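Local coordinates for protein potential RNA-dependent RNA polymerase (Human picobirnavirus, PDB 5I62) that catalyses RNA-templated RNA synthesis from ribonucleoside triphosphates, serving both transcription and genome replication of this double-stranded RNA virus, at residues D161-M164 / C169-R172; N211-Q216 / V291-R296; V235-V240 / L399-H404; M247-G252 / D406-G411. All coordinates share one frame; numbering follows the deposited sequence.

Contact 1. Residues D161-M164 / C169-R172; sequences DVYM and CVMR
Cys169 faces Met164 in a non-hydrogen-bonded antiparallel pair. Its CB lies 3.9 Å from Met164 SD, brought back toward the neighbouring strand by the bend at chi2 (-62°). Val170 comes next and is paired with Tyr163 through two backbone bonds. Val170 N gives to Tyr163 O at 2.7 Å, and Tyr163 N gives to Val170 O at 3.0 Å. On the same face of the sheet the two side chains leave the sheet together and run next to each other. Tyr163 CG sits between its own backbone N and carbonyl carbon (chi1 57°), and this lays the ring alongside the valine. Val170 CB is over one ring face, 3.9 Å from the centroid, a CH-pi contact. Val170 CG1 reaches farther out, to 3.6 Å from Tyr163 OH. Met171 returns to the face of Cys169. Its CG packs on Val162 CG1 at 3.9 Å, and both residues also touch Val210 of helix 208-228. Arg172 closes the ladder with Asp161. Arg172 N to Asp161 O is 2.8 Å, and Asp161 N to Arg172 O is 2.9 Å. The carboxylate of Asp161 turns elsewhere, to a salt bridge with Arg296. Two strands joined by a short turn, with regular antiparallel pairing and one face laid on a helix, make a classic beta hairpin at the edge of a mixed sheet.

Contact 2. Residues N211-Q216 / V291-R296; sequences NIRELQ and VDWLER
This is a buried helix-to-helix contact in the polymerase fold, where Trp293 of helix 288-296 reaches across to the backbone of Arg213 in helix 208-228. Arg213 CA and Trp293 CA are the nearest pair, 8.1 Å apart, and the indole fills the space between the two backbones. Trp293 CG is anti to the backbone N (chi1 -175°), which sends the ring out from its helix. Trp293 NE1 gives a hydrogen bond of 2.9 Å to Arg213 O. The oxygen lies close to the indole plane, but the N-H meets the carbonyl from above its plane and not on a lone pair. The benzene side of the indole runs on along the same helix, with Trp293 CZ2 3.7 Å from Glu214 O. Helix 271-284 also touches the indole through Leu281, and Tyr218 meets it edge-to-face.

The guanidinium of Arg213 stands nearly perpendicular to the indole, with 82° between the planes. Trp293 CD1, at the rim of the indole, points at one guanidinium face, 4.2 Å from Arg213 NH1. That NH1 gives a nearly straight bond of 2.8 Å to Gln216 OE1, one helical turn on, which helps fix the rotation of the guanidinium. Glu214 points away from Trp293 and binds Ser324 and Gly325, in a glycine-rich loop that resembles motif B of viral RNA polymerases. An indole N-H bound to a main-chain carbonyl thus pins one helix to another, beside what is probably the motif B loop of the polymerase core.

Contact 3. Residues V235-V240 / L399-H404; sequences VSMEAV and LRRWHH
Met237 places its sulfur over the flat face of the Arg401 guanidinium, at the junction of a helix with what is probably the motif E hairpin of the polymerase palm. Met237 SD sits over the centre of that face, 3.9 Å from Arg401 CZ. The two side chains cross at about a right angle. The methionine is bent at chi2 and chi3, and this carries its methyl on past the arginine to Leu399. Met237 CE touches Leu399 CD1 at 3.7 Å. That same leucine methyl is approached more loosely by Val240, whose CG2 is 4.4 Å from Leu399 CD1. Leu399 thus meets two residues one helical turn apart.

At its start helix 237-250 is capped by Ser236, whose OG accepts from Ala239 N at 2.9 Å. Farther along, Asp241 and Ile244 of the helix touch His403, so the helix also meets strand 401-404 at His403. The guanidinium itself is held by the turn. A bend at chi2 (89°) folds Arg401 back over its own chain, and Arg401 NH1 gives a 2.7 Å bond to Leu399 O, which lies almost in the guanidinium plane.

Contact 4. Residues M247-G252 / D406-G411; sequences MFDTKG and DYRVDG
Asp249 OD1 is the polar atom on which this contact converges. Arg408 NH1 gives it the main bond, 3.1 Å long and fairly straight at 158°. This bond uses the syn lone pair of OD1, on the side of the other carboxylate oxygen, and OD1 lies in the guanidinium plane. Arg408 NH2 adds a weak second bond of 3.3 Å to Asp249 OD1. The arginine therefore forks two nitrogens onto a single oxygen. Asp249 OD2 stays 4.0 Å from Arg408 NH1, so this is not the paired salt bridge in which each oxygen takes its own N-H. The carboxylate and guanidinium planes are turned 30° apart.

A water joins the same corner. It accepts from Arg408 NH2 at 2.9 Å, and it also lies near Asp249 OD1, at a distance short enough to be treated with caution. Phe248 offers its CB, not its ring, to the arginine, 4.0 Å from Arg408 NH2. The arginine reaches from the loop after strand 401-404 to helix 237-250. Its chain is extended from CG to NE (chi3 177°), which puts the guanidinium far from its own backbone. Arg408 NE is bound to Thr405 O, so the loop steadies the guanidinium that it holds out to the helix. The ion pair is at the surface, where solvent would probably screen the charges. The chemistry implies a surface salt bridge, probably of modest strength, centred on one carboxylate oxygen and backed by little apolar packing.

Contacts 1 and 2 adjoin, with centres 11 Å apart. Asp161 OD2 and Arg296 NH2 form a salt bridge of 2.6 Å, and Val162 CG2 packs on Arg213 CG at 3.8 Å. Contacts 3 and 4 form a second pair, with centres 13 Å apart. They share helix 237-250, and Trp402 CZ3 meets Tyr407 CG at 3.9 Å. The pairs are well separated: centres of contacts 2 and 3 are 31 Å apart, those of contacts 1 and 4 49 Å. Helices 208-228 and 237-250, consecutive in the chain, carry the first segments of contacts 2 to 4. Glu214 reaches the probable motif B loop; Phe248 of contact 4 touches Val257 of strand 257-261, which probably leads into motif A.

Contact 1. Residues D161-M164 / C169-R172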
loop_
_atom_site.group_PDB
_atom_site.type_symbol
_atom_site.label_atom_id
_atom_site.label_comp_id
_atom_site.label_asym_id
_atom_site.label_seq_id
_atom_site.Cartn_x
_atom_site.Cartn_y
_atom_site.Cartn_z
ATOM N N ASP A 161 5.979 -21.895 -15.031
ATOM C CA ASP A 161 5.762 -22.732 -13.861
ATOM C C ASP A 161 6.800 -22.294 -12.845
ATOM O O ASP A 161 7.986 -22.234 -13.183
ATOM C CB ASP A 161 5.920 -24.217 -14.208
ATOM C CG ASP A 161 5.696 -25.137 -13.011
ATOM O OD1 ASP A 161 4.858 -24.810 -12.146
ATOM O OD2 ASP A 161 6.362 -26.189 -12.941
ATOM N N VAL A 162 6.369 -21.935 -11.632
ATOM C CA VAL A 162 7.284 -21.476 -10.590
ATOM C C VAL A 162 7.056 -22.295 -9.326
ATOM O O VAL A 162 5.920 -22.669 -9.021
ATOM C CB VAL A 162 7.132 -19.954 -10.310
ATOM C CG1 VAL A 162 7.373 -19.120 -11.580
ATOM C CG2 VAL A 162 5.745 -19.632 -9.725
ATOM N N TYR A 163 8.136 -22.587 -8.600
ATOM C CA TYR A 163 8.017 -23.329 -7.350
ATOM C C TYR A 163 9.330 -23.237 -6.599
ATOM O O TYR A 163 10.376 -22.979 -7.199
ATOM C CB TYR A 163 7.633 -24.803 -7.580
ATOM C CG TYR A 163 8.590 -25.578 -8.474
ATOM C CD1 TYR A 163 8.381 -25.639 -9.849
ATOM C CD2 TYR A 163 9.688 -26.255 -7.948
ATOM C CE1 TYR A 163 9.236 -26.359 -10.679
ATOM C CE2 TYR A 163 10.555 -26.967 -8.770
ATOM C CZ TYR A 163 10.319 -27.014 -10.134
ATOM O OH TYR A 163 11.170 -27.724 -10.955
ATOM N N MET A 164 9.260 -23.442 -5.280
ATOM C CA MET A 164 10.454 -23.514 -4.453
ATOM C C MET A 164 11.044 -24.914 -4.509
ATOM O O MET A 164 10.323 -25.912 -4.467
ATOM C CB MET A 164 10.145 -23.135 -3.007
ATOM C CG MET A 164 9.590 -21.705 -2.841
ATOM S SD MET A 164 10.748 -20.401 -3.369
ATOM C CE MET A 164 12.187 -20.749 -2.363
ATOM N N CYS A 169 14.092 -20.653 -5.947
ATOM C CA CYS A 169 12.845 -20.480 -6.676
ATOM C C CYS A 169 13.096 -20.896 -8.122
ATOM O O CYS A 169 13.818 -20.212 -8.849
ATOM C CB CYS A 169 12.368 -19.035 -6.588
ATOM S SG CYS A 169 10.868 -18.674 -7.548
ATOM N N VAL A 170 12.525 -22.019 -8.537
ATOM C CA VAL A 170 12.674 -22.469 -9.917
ATOM C C VAL A 170 11.608 -21.798 -10.770
ATOM O O VAL A 170 10.436 -21.757 -10.392
ATOM C CB VAL A 170 12.582 -23.998 -10.005
ATOM C CG1 VAL A 170 12.605 -24.454 -11.466
ATOM C CG2 VAL A 170 13.716 -24.647 -9.198
ATOM N N MET A 171 12.015 -21.248 -11.917
ATOM C CA MET A 171 11.088 -20.618 -12.860
ATOM C C MET A 171 11.316 -21.215 -14.243
ATOM O O MET A 171 12.327 -20.919 -14.891
ATOM C CB MET A 171 11.267 -19.106 -12.886
ATOM C CG MET A 171 11.237 -18.469 -11.498
ATOM S SD MET A 171 10.981 -16.698 -11.552
ATOM C CE MET A 171 12.309 -16.168 -12.669
ATOM N N ARG A 172 10.385 -22.052 -14.693
ATOM C CA ARG A 172 10.382 -22.529 -16.073
ATOM C C ARG A 172 9.550 -21.565 -16.909
ATOM O O ARG A 172 8.359 -21.391 -16.648
ATOM C CB ARG A 172 9.815 -23.946 -16.183
ATOM C CG ARG A 172 10.745 -25.052 -15.750
ATOM C CD ARG A 172 11.827 -25.358 -16.800
ATOM N NE ARG A 172 11.306 -25.724 -18.120
ATOM C CZ ARG A 172 12.072 -25.950 -19.188
ATOM N NH1 ARG A 172 13.399 -25.851 -19.094
ATOM N NH2 ARG A 172 11.517 -26.278 -20.351
#

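Contact 2. Residues N211-Q216 / V291-R296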
loop_
_atom_site.group_PDB
_atom_site.type_symbol
_atom_site.label_atom_id
_atom_site.label_comp_id
_atom_site.label_asym_id
_atom_site.label_seq_id
_atom_site.Cartn_x
_atom_site.Cartn_y
_atom_site.Cartn_z
ATOM N N ASN A 211 4.714 -13.290 -10.313
ATOM C CA ASN A 211 3.538 -12.429 -10.208
ATOM C C ASN A 211 2.383 -12.940 -11.075
ATOM O O ASN A 211 1.223 -12.902 -10.654
ATOM C CB ASN A 211 3.894 -10.990 -10.584
ATOM C CG ASN A 211 4.468 -10.198 -9.422
ATOM O OD1 ASN A 211 4.266 -10.537 -8.244
ATOM N ND2 ASN A 211 5.175 -9.143 -9.742
ATOM N N ILE A 212 2.675 -13.420 -12.290
ATOM C CA ILE A 212 1.629 -14.035 -13.115
ATOM C C ILE A 212 0.973 -15.206 -12.382
ATOM O O ILE A 212 -0.257 -15.307 -12.304
ATOM C CB ILE A 212 2.205 -14.491 -14.470
ATOM C CG1 ILE A 212 2.687 -13.297 -15.290
ATOM C CG2 ILE A 212 1.154 -15.305 -15.244
ATOM C CD1 ILE A 212 3.511 -13.707 -16.542
ATOM N N ARG A 213 1.782 -16.133 -11.864
ATOM C CA ARG A 213 1.203 -17.301 -11.213
ATOM C C ARG A 213 0.398 -16.898 -9.978
ATOM O O ARG A 213 -0.700 -17.421 -9.747
ATOM C CB ARG A 213 2.301 -18.294 -10.852
ATOM C CG ARG A 213 2.799 -19.096 -12.065
ATOM C CD ARG A 213 1.696 -20.009 -12.492
ATOM N NE ARG A 213 1.770 -21.275 -11.802
ATOM C CZ ARG A 213 0.737 -22.032 -11.453
ATOM N NH1 ARG A 213 -0.507 -21.656 -11.694
ATOM N NH2 ARG A 213 0.973 -23.175 -10.837
ATOM N N GLU A 214 0.933 -15.984 -9.167
ATOM C CA GLU A 214 0.192 -15.498 -8.002
ATOM C C GLU A 214 -1.144 -14.889 -8.416
ATOM O O GLU A 214 -2.195 -15.210 -7.846
ATOM C CB GLU A 214 1.019 -14.465 -7.246
ATOM C CG GLU A 214 2.255 -14.991 -6.564
ATOM C CD GLU A 214 3.067 -13.843 -5.988
ATOM O OE1 GLU A 214 3.151 -12.777 -6.651
ATOM O OE2 GLU A 214 3.617 -14.005 -4.890
ATOM N N LEU A 215 -1.125 -14.030 -9.436
ATOM C CA LEU A 215 -2.323 -13.284 -9.798
ATOM C C LEU A 215 -3.386 -14.150 -10.453
ATOM O O LEU A 215 -4.536 -13.718 -10.551
ATOM C CB LEU A 215 -1.962 -12.112 -10.706
ATOM C CG LEU A 215 -1.202 -10.961 -10.040
ATOM C CD1 LEU A 215 -0.796 -9.926 -11.080
ATOM C CD2 LEU A 215 -2.041 -10.306 -8.967
ATOM N N GLN A 216 -3.037 -15.360 -10.909
ATOM C CA GLN A 216 -4.075 -16.281 -11.359
ATOM C C GLN A 216 -5.116 -16.526 -10.264
ATOM O O GLN A 216 -6.259 -16.885 -10.567
ATOM C CB GLN A 216 -3.465 -17.610 -11.792
ATOM C CG GLN A 216 -2.693 -17.567 -13.105
ATOM C CD GLN A 216 -2.195 -18.941 -13.468
ATOM O OE1 GLN A 216 -1.098 -19.336 -13.071
ATOM N NE2 GLN A 216 -3.026 -19.707 -14.171
ATOM N N VAL A 291 -5.450 -26.667 -5.693
ATOM C CA VAL A 291 -4.646 -27.467 -4.767
ATOM C C VAL A 291 -3.165 -27.317 -5.086
ATOM O O VAL A 291 -2.332 -27.137 -4.185
ATOM C CB VAL A 291 -5.075 -28.950 -4.811
ATOM C CG1 VAL A 291 -4.207 -29.788 -3.870
ATOM C CG2 VAL A 291 -6.548 -29.109 -4.470
ATOM N N ASP A 292 -2.818 -27.360 -6.376
ATOM C CA ASP A 292 -1.422 -27.242 -6.784
ATOM C C ASP A 292 -0.870 -25.852 -6.512
ATOM O O ASP A 292 0.271 -25.712 -6.060
ATOM C CB ASP A 292 -1.284 -27.566 -8.262
ATOM C CG ASP A 292 -1.123 -29.040 -8.506
ATOM O OD1 ASP A 292 -0.490 -29.707 -7.659
ATOM O OD2 ASP A 292 -1.656 -29.540 -9.517
ATOM N N TRP A 293 -1.649 -24.821 -6.839
ATOM C CA TRP A 293 -1.264 -23.444 -6.564
ATOM C C TRP A 293 -0.947 -23.233 -5.084
ATOM O O TRP A 293 0.025 -22.549 -4.741
ATOM C CB TRP A 293 -2.386 -22.512 -7.016
ATOM C CG TRP A 293 -2.067 -21.053 -6.907
ATOM C CD1 TRP A 293 -1.556 -20.245 -7.893
ATOM C CD2 TRP A 293 -2.243 -20.219 -5.754
ATOM N NE1 TRP A 293 -1.407 -18.967 -7.421
ATOM C CE2 TRP A 293 -1.814 -18.920 -6.110
ATOM C CE3 TRP A 293 -2.727 -20.443 -4.454
ATOM C CZ2 TRP A 293 -1.856 -17.845 -5.217
ATOM C CZ3 TRP A 293 -2.758 -19.376 -3.562
ATOM C CH2 TRP A 293 -2.329 -18.092 -3.952
ATOM N N LEU A 294 -1.765 -23.804 -4.194
ATOM C CA LEU A 294 -1.566 -23.599 -2.763
ATOM C C LEU A 294 -0.274 -24.248 -2.277
ATOM O O LEU A 294 0.371 -23.736 -1.352
ATOM C CB LEU A 294 -2.769 -24.144 -1.992
ATOM C CG LEU A 294 -4.027 -23.284 -2.093
ATOM C CD1 LEU A 294 -5.279 -24.103 -1.752
ATOM C CD2 LEU A 294 -3.902 -22.074 -1.150
ATOM N N GLU A 295 0.120 -25.370 -2.885
ATOM C CA GLU A 295 1.339 -26.053 -2.467
ATOM C C GLU A 295 2.576 -25.461 -3.132
ATOM O O GLU A 295 3.651 -25.450 -2.527
ATOM C CB GLU A 295 1.244 -27.545 -2.755
ATOM C CG GLU A 295 0.151 -28.257 -1.952
ATOM C CD GLU A 295 0.361 -28.115 -0.446
ATOM O OE1 GLU A 295 1.519 -28.260 0.019
ATOM O OE2 GLU A 295 -0.624 -27.817 0.256
ATOM N N ARG A 296 2.457 -24.993 -4.377
ATOM C CA ARG A 296 3.615 -24.602 -5.183
ATOM C C ARG A 296 3.868 -23.107 -5.224
ATOM O O ARG A 296 5.019 -22.684 -5.161
ATOM C CB ARG A 296 3.457 -25.066 -6.632
ATOM C CG ARG A 296 3.850 -26.484 -6.925
ATOM C CD ARG A 296 3.257 -26.883 -8.273
ATOM N NE ARG A 296 4.192 -26.752 -9.382
ATOM C CZ ARG A 296 5.194 -27.596 -9.600
ATOM N NH1 ARG A 296 5.397 -28.620 -8.774
ATOM N NH2 ARG A 296 5.990 -27.423 -10.636
#

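Contact 3. Residues V235-V240 / L399-H404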
loop_
_atom_site.group_PDB
_atom_site.type_symbol
_atom_site.label_atom_id
_atom_site.label_comp_id
_atom_site.label_asym_id
_atom_site.label_seq_id
_atom_site.Cartn_x
_atom_site.Cartn_y
_atom_site.Cartn_z
ATOM N N VAL A 235 -12.631 -1.105 -3.112
ATOM C CA VAL A 235 -13.616 -0.583 -4.047
ATOM C C VAL A 235 -13.378 0.908 -4.239
ATOM O O VAL A 235 -13.111 1.361 -5.354
ATOM C CB VAL A 235 -15.053 -0.867 -3.573
ATOM C CG1 VAL A 235 -16.072 -0.301 -4.578
ATOM C CG2 VAL A 235 -15.260 -2.370 -3.389
ATOM N N SER A 236 -13.468 1.682 -3.158
ATOM C CA SER A 236 -13.344 3.132 -3.266
ATOM C C SER A 236 -13.334 3.746 -1.878
ATOM O O SER A 236 -13.748 3.118 -0.905
ATOM C CB SER A 236 -14.498 3.730 -4.072
ATOM O OG SER A 236 -15.685 3.667 -3.305
ATOM N N MET A 237 -12.892 5.002 -1.809
ATOM C CA MET A 237 -12.948 5.719 -0.542
ATOM C C MET A 237 -14.389 6.006 -0.136
ATOM O O MET A 237 -14.691 6.149 1.056
ATOM C CB MET A 237 -12.143 7.010 -0.633
ATOM C CG MET A 237 -10.644 6.785 -0.850
ATOM S SD MET A 237 -9.830 6.062 0.595
ATOM C CE MET A 237 -9.753 4.324 0.148
ATOM N N GLU A 238 -15.294 6.084 -1.108
ATOM C CA GLU A 238 -16.703 6.266 -0.773
ATOM C C GLU A 238 -17.294 4.994 -0.161
ATOM O O GLU A 238 -18.128 5.066 0.752
ATOM C CB GLU A 238 -17.473 6.711 -2.016
ATOM C CG GLU A 238 -17.114 8.138 -2.490
ATOM C CD GLU A 238 -15.710 8.252 -3.114
ATOM O OE1 GLU A 238 -15.250 7.290 -3.776
ATOM O OE2 GLU A 238 -15.065 9.314 -2.940
ATOM N N ALA A 239 -16.864 3.822 -0.633
ATOM C CA ALA A 239 -17.285 2.576 0.012
ATOM C C ALA A 239 -16.725 2.480 1.428
ATOM O O ALA A 239 -17.388 1.957 2.333
ATOM C CB ALA A 239 -16.859 1.366 -0.812
ATOM N N VAL A 240 -15.498 2.967 1.632
ATOM C CA VAL A 240 -14.919 2.995 2.976
ATOM C C VAL A 240 -15.754 3.879 3.884
ATOM O O VAL A 240 -16.045 3.520 5.029
ATOM C CB VAL A 240 -13.457 3.483 2.937
ATOM C CG1 VAL A 240 -12.952 3.750 4.368
ATOM C CG2 VAL A 240 -12.564 2.467 2.257
ATOM N N LEU A 399 -6.729 4.807 6.937
ATOM C CA LEU A 399 -6.090 5.092 5.642
ATOM C C LEU A 399 -5.700 6.563 5.532
ATOM O O LEU A 399 -5.828 7.176 4.474
ATOM C CB LEU A 399 -6.989 4.681 4.473
ATOM C CG LEU A 399 -7.454 3.220 4.491
ATOM C CD1 LEU A 399 -8.311 2.914 3.257
ATOM C CD2 LEU A 399 -6.268 2.253 4.592
ATOM N N ARG A 400 -5.234 7.128 6.649
ATOM C CA ARG A 400 -4.821 8.528 6.752
ATOM C C ARG A 400 -5.948 9.508 6.417
ATOM O O ARG A 400 -5.694 10.636 5.978
ATOM C CB ARG A 400 -3.587 8.811 5.892
ATOM C CG ARG A 400 -2.324 8.128 6.428
ATOM C CD ARG A 400 -1.098 8.525 5.611
ATOM N NE ARG A 400 -0.105 7.453 5.507
ATOM C CZ ARG A 400 0.698 7.074 6.498
ATOM N NH1 ARG A 400 0.630 7.671 7.687
ATOM N NH2 ARG A 400 1.571 6.090 6.302
ATOM N N ARG A 401 -7.199 9.106 6.663
ATOM C CA ARG A 401 -8.340 10.010 6.598
ATOM C C ARG A 401 -9.036 10.057 7.955
ATOM O O ARG A 401 -9.197 9.026 8.616
ATOM C CB ARG A 401 -9.372 9.580 5.557
ATOM C CG ARG A 401 -9.113 10.060 4.155
ATOM C CD ARG A 401 -8.261 9.073 3.460
ATOM N NE ARG A 401 -8.099 9.353 2.032
ATOM C CZ ARG A 401 -7.124 8.813 1.314
ATOM N NH1 ARG A 401 -6.250 8.017 1.921
ATOM N NH2 ARG A 401 -7.009 9.074 0.012
ATOM N N TRP A 402 -9.482 11.250 8.332
ATOM C CA TRP A 402 -10.211 11.485 9.574
ATOM C C TRP A 402 -11.704 11.409 9.302
ATOM O O TRP A 402 -12.185 11.899 8.280
ATOM C CB TRP A 402 -9.829 12.855 10.119
ATOM C CG TRP A 402 -10.585 13.414 11.282
ATOM C CD1 TRP A 402 -10.239 13.325 12.593
ATOM C CD2 TRP A 402 -11.759 14.240 11.232
ATOM N NE1 TRP A 402 -11.132 14.021 13.367
ATOM C CE2 TRP A 402 -12.078 14.588 12.555
ATOM C CE3 TRP A 402 -12.573 14.705 10.193
ATOM C CZ2 TRP A 402 -13.179 15.379 12.877
ATOM C CZ3 TRP A 402 -13.671 15.488 10.511
ATOM C CH2 TRP A 402 -13.952 15.828 11.846
ATOM N N HIS A 403 -12.429 10.757 10.201
ATOM C CA HIS A 403 -13.883 10.700 10.140
ATOM C C HIS A 403 -14.440 11.055 11.511
ATOM O O HIS A 403 -13.821 10.777 12.535
ATOM C CB HIS A 403 -14.407 9.316 9.745
ATOM C CG HIS A 403 -13.757 8.710 8.538
ATOM N ND1 HIS A 403 -14.413 8.582 7.334
ATOM C CD2 HIS A 403 -12.543 8.139 8.365
ATOM C CE1 HIS A 403 -13.624 7.978 6.464
ATOM N NE2 HIS A 403 -12.477 7.711 7.060
ATOM N N HIS A 404 -15.627 11.648 11.521
ATOM C CA HIS A 404 -16.259 12.041 12.764
ATOM C C HIS A 404 -17.754 11.796 12.663
ATOM O O HIS A 404 -18.370 12.118 11.642
ATOM C CB HIS A 404 -15.977 13.510 13.075
ATOM C CG HIS A 404 -16.286 13.899 14.482
ATOM N ND1 HIS A 404 -17.573 13.965 14.963
ATOM C CD2 HIS A 404 -15.480 14.254 15.510
ATOM C CE1 HIS A 404 -17.548 14.334 16.231
ATOM N NE2 HIS A 404 -16.290 14.518 16.586
#

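Contact 4. Residues M247-G252 / D406-G411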
loop_
_atom_site.group_PDB
_atom_site.type_symbol
_atom_site.label_atom_id
_atom_site.label_comp_id
_atom_site.label_asym_id
_atom_site.label_seq_id
_atom_site.Cartn_x
_atom_site.Cartn_y
_atom_site.Cartn_z
ATOM N N MET A 247 -20.501 1.727 11.004
ATOM C CA MET A 247 -19.824 1.365 12.244
ATOM C C MET A 247 -20.227 2.306 13.375
ATOM O O MET A 247 -20.513 1.866 14.501
ATOM C CB MET A 247 -18.307 1.375 12.019
ATOM C CG MET A 247 -17.490 0.948 13.245
ATOM S SD MET A 247 -15.725 1.308 13.016
ATOM C CE MET A 247 -15.791 3.103 13.050
ATOM N N PHE A 248 -20.292 3.608 13.085
ATOM C CA PHE A 248 -20.752 4.550 14.095
ATOM C C PHE A 248 -22.234 4.360 14.411
ATOM O O PHE A 248 -22.646 4.490 15.572
ATOM C CB PHE A 248 -20.469 5.979 13.652
ATOM C CG PHE A 248 -19.061 6.415 13.919
ATOM C CD1 PHE A 248 -18.597 6.517 15.222
ATOM C CD2 PHE A 248 -18.195 6.696 12.883
ATOM C CE1 PHE A 248 -17.291 6.908 15.486
ATOM C CE2 PHE A 248 -16.887 7.098 13.140
ATOM C CZ PHE A 248 -16.434 7.188 14.439
ATOM N N ASP A 249 -23.045 4.056 13.391
ATOM C CA ASP A 249 -24.481 3.845 13.591
ATOM C C ASP A 249 -24.779 2.621 14.450
ATOM O O ASP A 249 -25.812 2.583 15.141
ATOM C CB ASP A 249 -25.189 3.681 12.242
ATOM C CG ASP A 249 -25.209 4.957 11.418
ATOM O OD1 ASP A 249 -25.002 6.054 11.991
ATOM O OD2 ASP A 249 -25.453 4.853 10.191
ATOM N N THR A 250 -23.925 1.598 14.394
ATOM C CA THR A 250 -24.207 0.314 15.023
ATOM C C THR A 250 -23.259 -0.013 16.172
ATOM O O THR A 250 -23.275 -1.136 16.670
ATOM C CB THR A 250 -24.176 -0.810 13.986
ATOM O OG1 THR A 250 -22.850 -0.926 13.426
ATOM C CG2 THR A 250 -25.169 -0.540 12.871
ATOM N N LYS A 251 -22.441 0.927 16.622
ATOM C CA LYS A 251 -21.548 0.576 17.706
ATOM C C LYS A 251 -22.245 0.747 19.048
ATOM O O LYS A 251 -23.201 1.515 19.180
ATOM C CB LYS A 251 -20.274 1.400 17.682
ATOM C CG LYS A 251 -20.396 2.786 18.214
ATOM C CD LYS A 251 -18.997 3.326 18.493
ATOM C CE LYS A 251 -19.071 4.615 19.264
ATOM N NZ LYS A 251 -19.557 4.397 20.655
ATOM N N GLY A 252 -21.744 0.020 20.045
ATOM C CA GLY A 252 -22.132 0.245 21.418
ATOM C C GLY A 252 -22.007 1.703 21.815
ATOM O O GLY A 252 -20.962 2.337 21.634
ATOM N N ASP A 406 -20.173 13.302 13.819
ATOM C CA ASP A 406 -20.917 14.537 13.573
ATOM C C ASP A 406 -20.555 15.218 12.254
ATOM O O ASP A 406 -21.128 16.268 11.942
ATOM C CB ASP A 406 -20.708 15.521 14.724
ATOM C CG ASP A 406 -21.210 14.978 16.049
ATOM O OD1 ASP A 406 -22.208 14.225 16.031
ATOM O OD2 ASP A 406 -20.624 15.302 17.099
ATOM N N TYR A 407 -19.624 14.666 11.482
ATOM C CA TYR A 407 -19.177 15.274 10.227
ATOM C C TYR A 407 -19.686 14.406 9.082
ATOM O O TYR A 407 -18.994 13.503 8.613
ATOM C CB TYR A 407 -17.664 15.409 10.184
ATOM C CG TYR A 407 -17.182 16.274 9.036
ATOM C CD1 TYR A 407 -16.951 15.732 7.777
ATOM C CD2 TYR A 407 -16.969 17.634 9.215
ATOM C CE1 TYR A 407 -16.514 16.532 6.714
ATOM C CE2 TYR A 407 -16.533 18.440 8.170
ATOM C CZ TYR A 407 -16.312 17.883 6.923
ATOM O OH TYR A 407 -15.880 18.683 5.895
ATOM N N ARG A 408 -20.902 14.690 8.627
ATOM C CA ARG A 408 -21.546 13.872 7.620
ATOM C C ARG A 408 -21.978 14.749 6.461
ATOM O O ARG A 408 -22.451 15.866 6.670
ATOM C CB ARG A 408 -22.760 13.099 8.188
ATOM C CG ARG A 408 -22.461 12.377 9.500
ATOM C CD ARG A 408 -23.424 11.224 9.775
ATOM N NE ARG A 408 -23.053 10.512 10.999
ATOM C CZ ARG A 408 -23.518 9.316 11.343
ATOM N NH1 ARG A 408 -24.394 8.693 10.561
ATOM N NH2 ARG A 408 -23.112 8.744 12.475
ATOM N N VAL A 409 -21.785 14.233 5.247
ATOM C CA VAL A 409 -22.183 14.862 3.990
ATOM C C VAL A 409 -23.139 13.903 3.294
ATOM O O VAL A 409 -22.768 12.760 3.006
ATOM C CB VAL A 409 -20.966 15.173 3.096
ATOM C CG1 VAL A 409 -21.401 15.760 1.740
ATOM C CG2 VAL A 409 -20.002 16.101 3.809
ATOM N N ASP A 410 -24.369 14.360 3.038
ATOM C CA ASP A 410 -25.453 13.494 2.561
ATOM C C ASP A 410 -25.528 12.207 3.381
ATOM O O ASP A 410 -25.699 11.111 2.850
ATOM C CB ASP A 410 -25.317 13.185 1.069
ATOM C CG ASP A 410 -25.537 14.415 0.194
ATOM O OD1 ASP A 410 -26.187 15.374 0.668
ATOM O OD2 ASP A 410 -25.068 14.423 -0.967
ATOM N N GLY A 411 -25.373 12.350 4.691
ATOM C CA GLY A 411 -25.501 11.244 5.614
ATOM C C GLY A 411 -24.288 10.348 5.764
ATOM O O GLY A 411 -24.345 9.388 6.542
HETATM O O HOH W 1 -24.851 7.279 14.199
#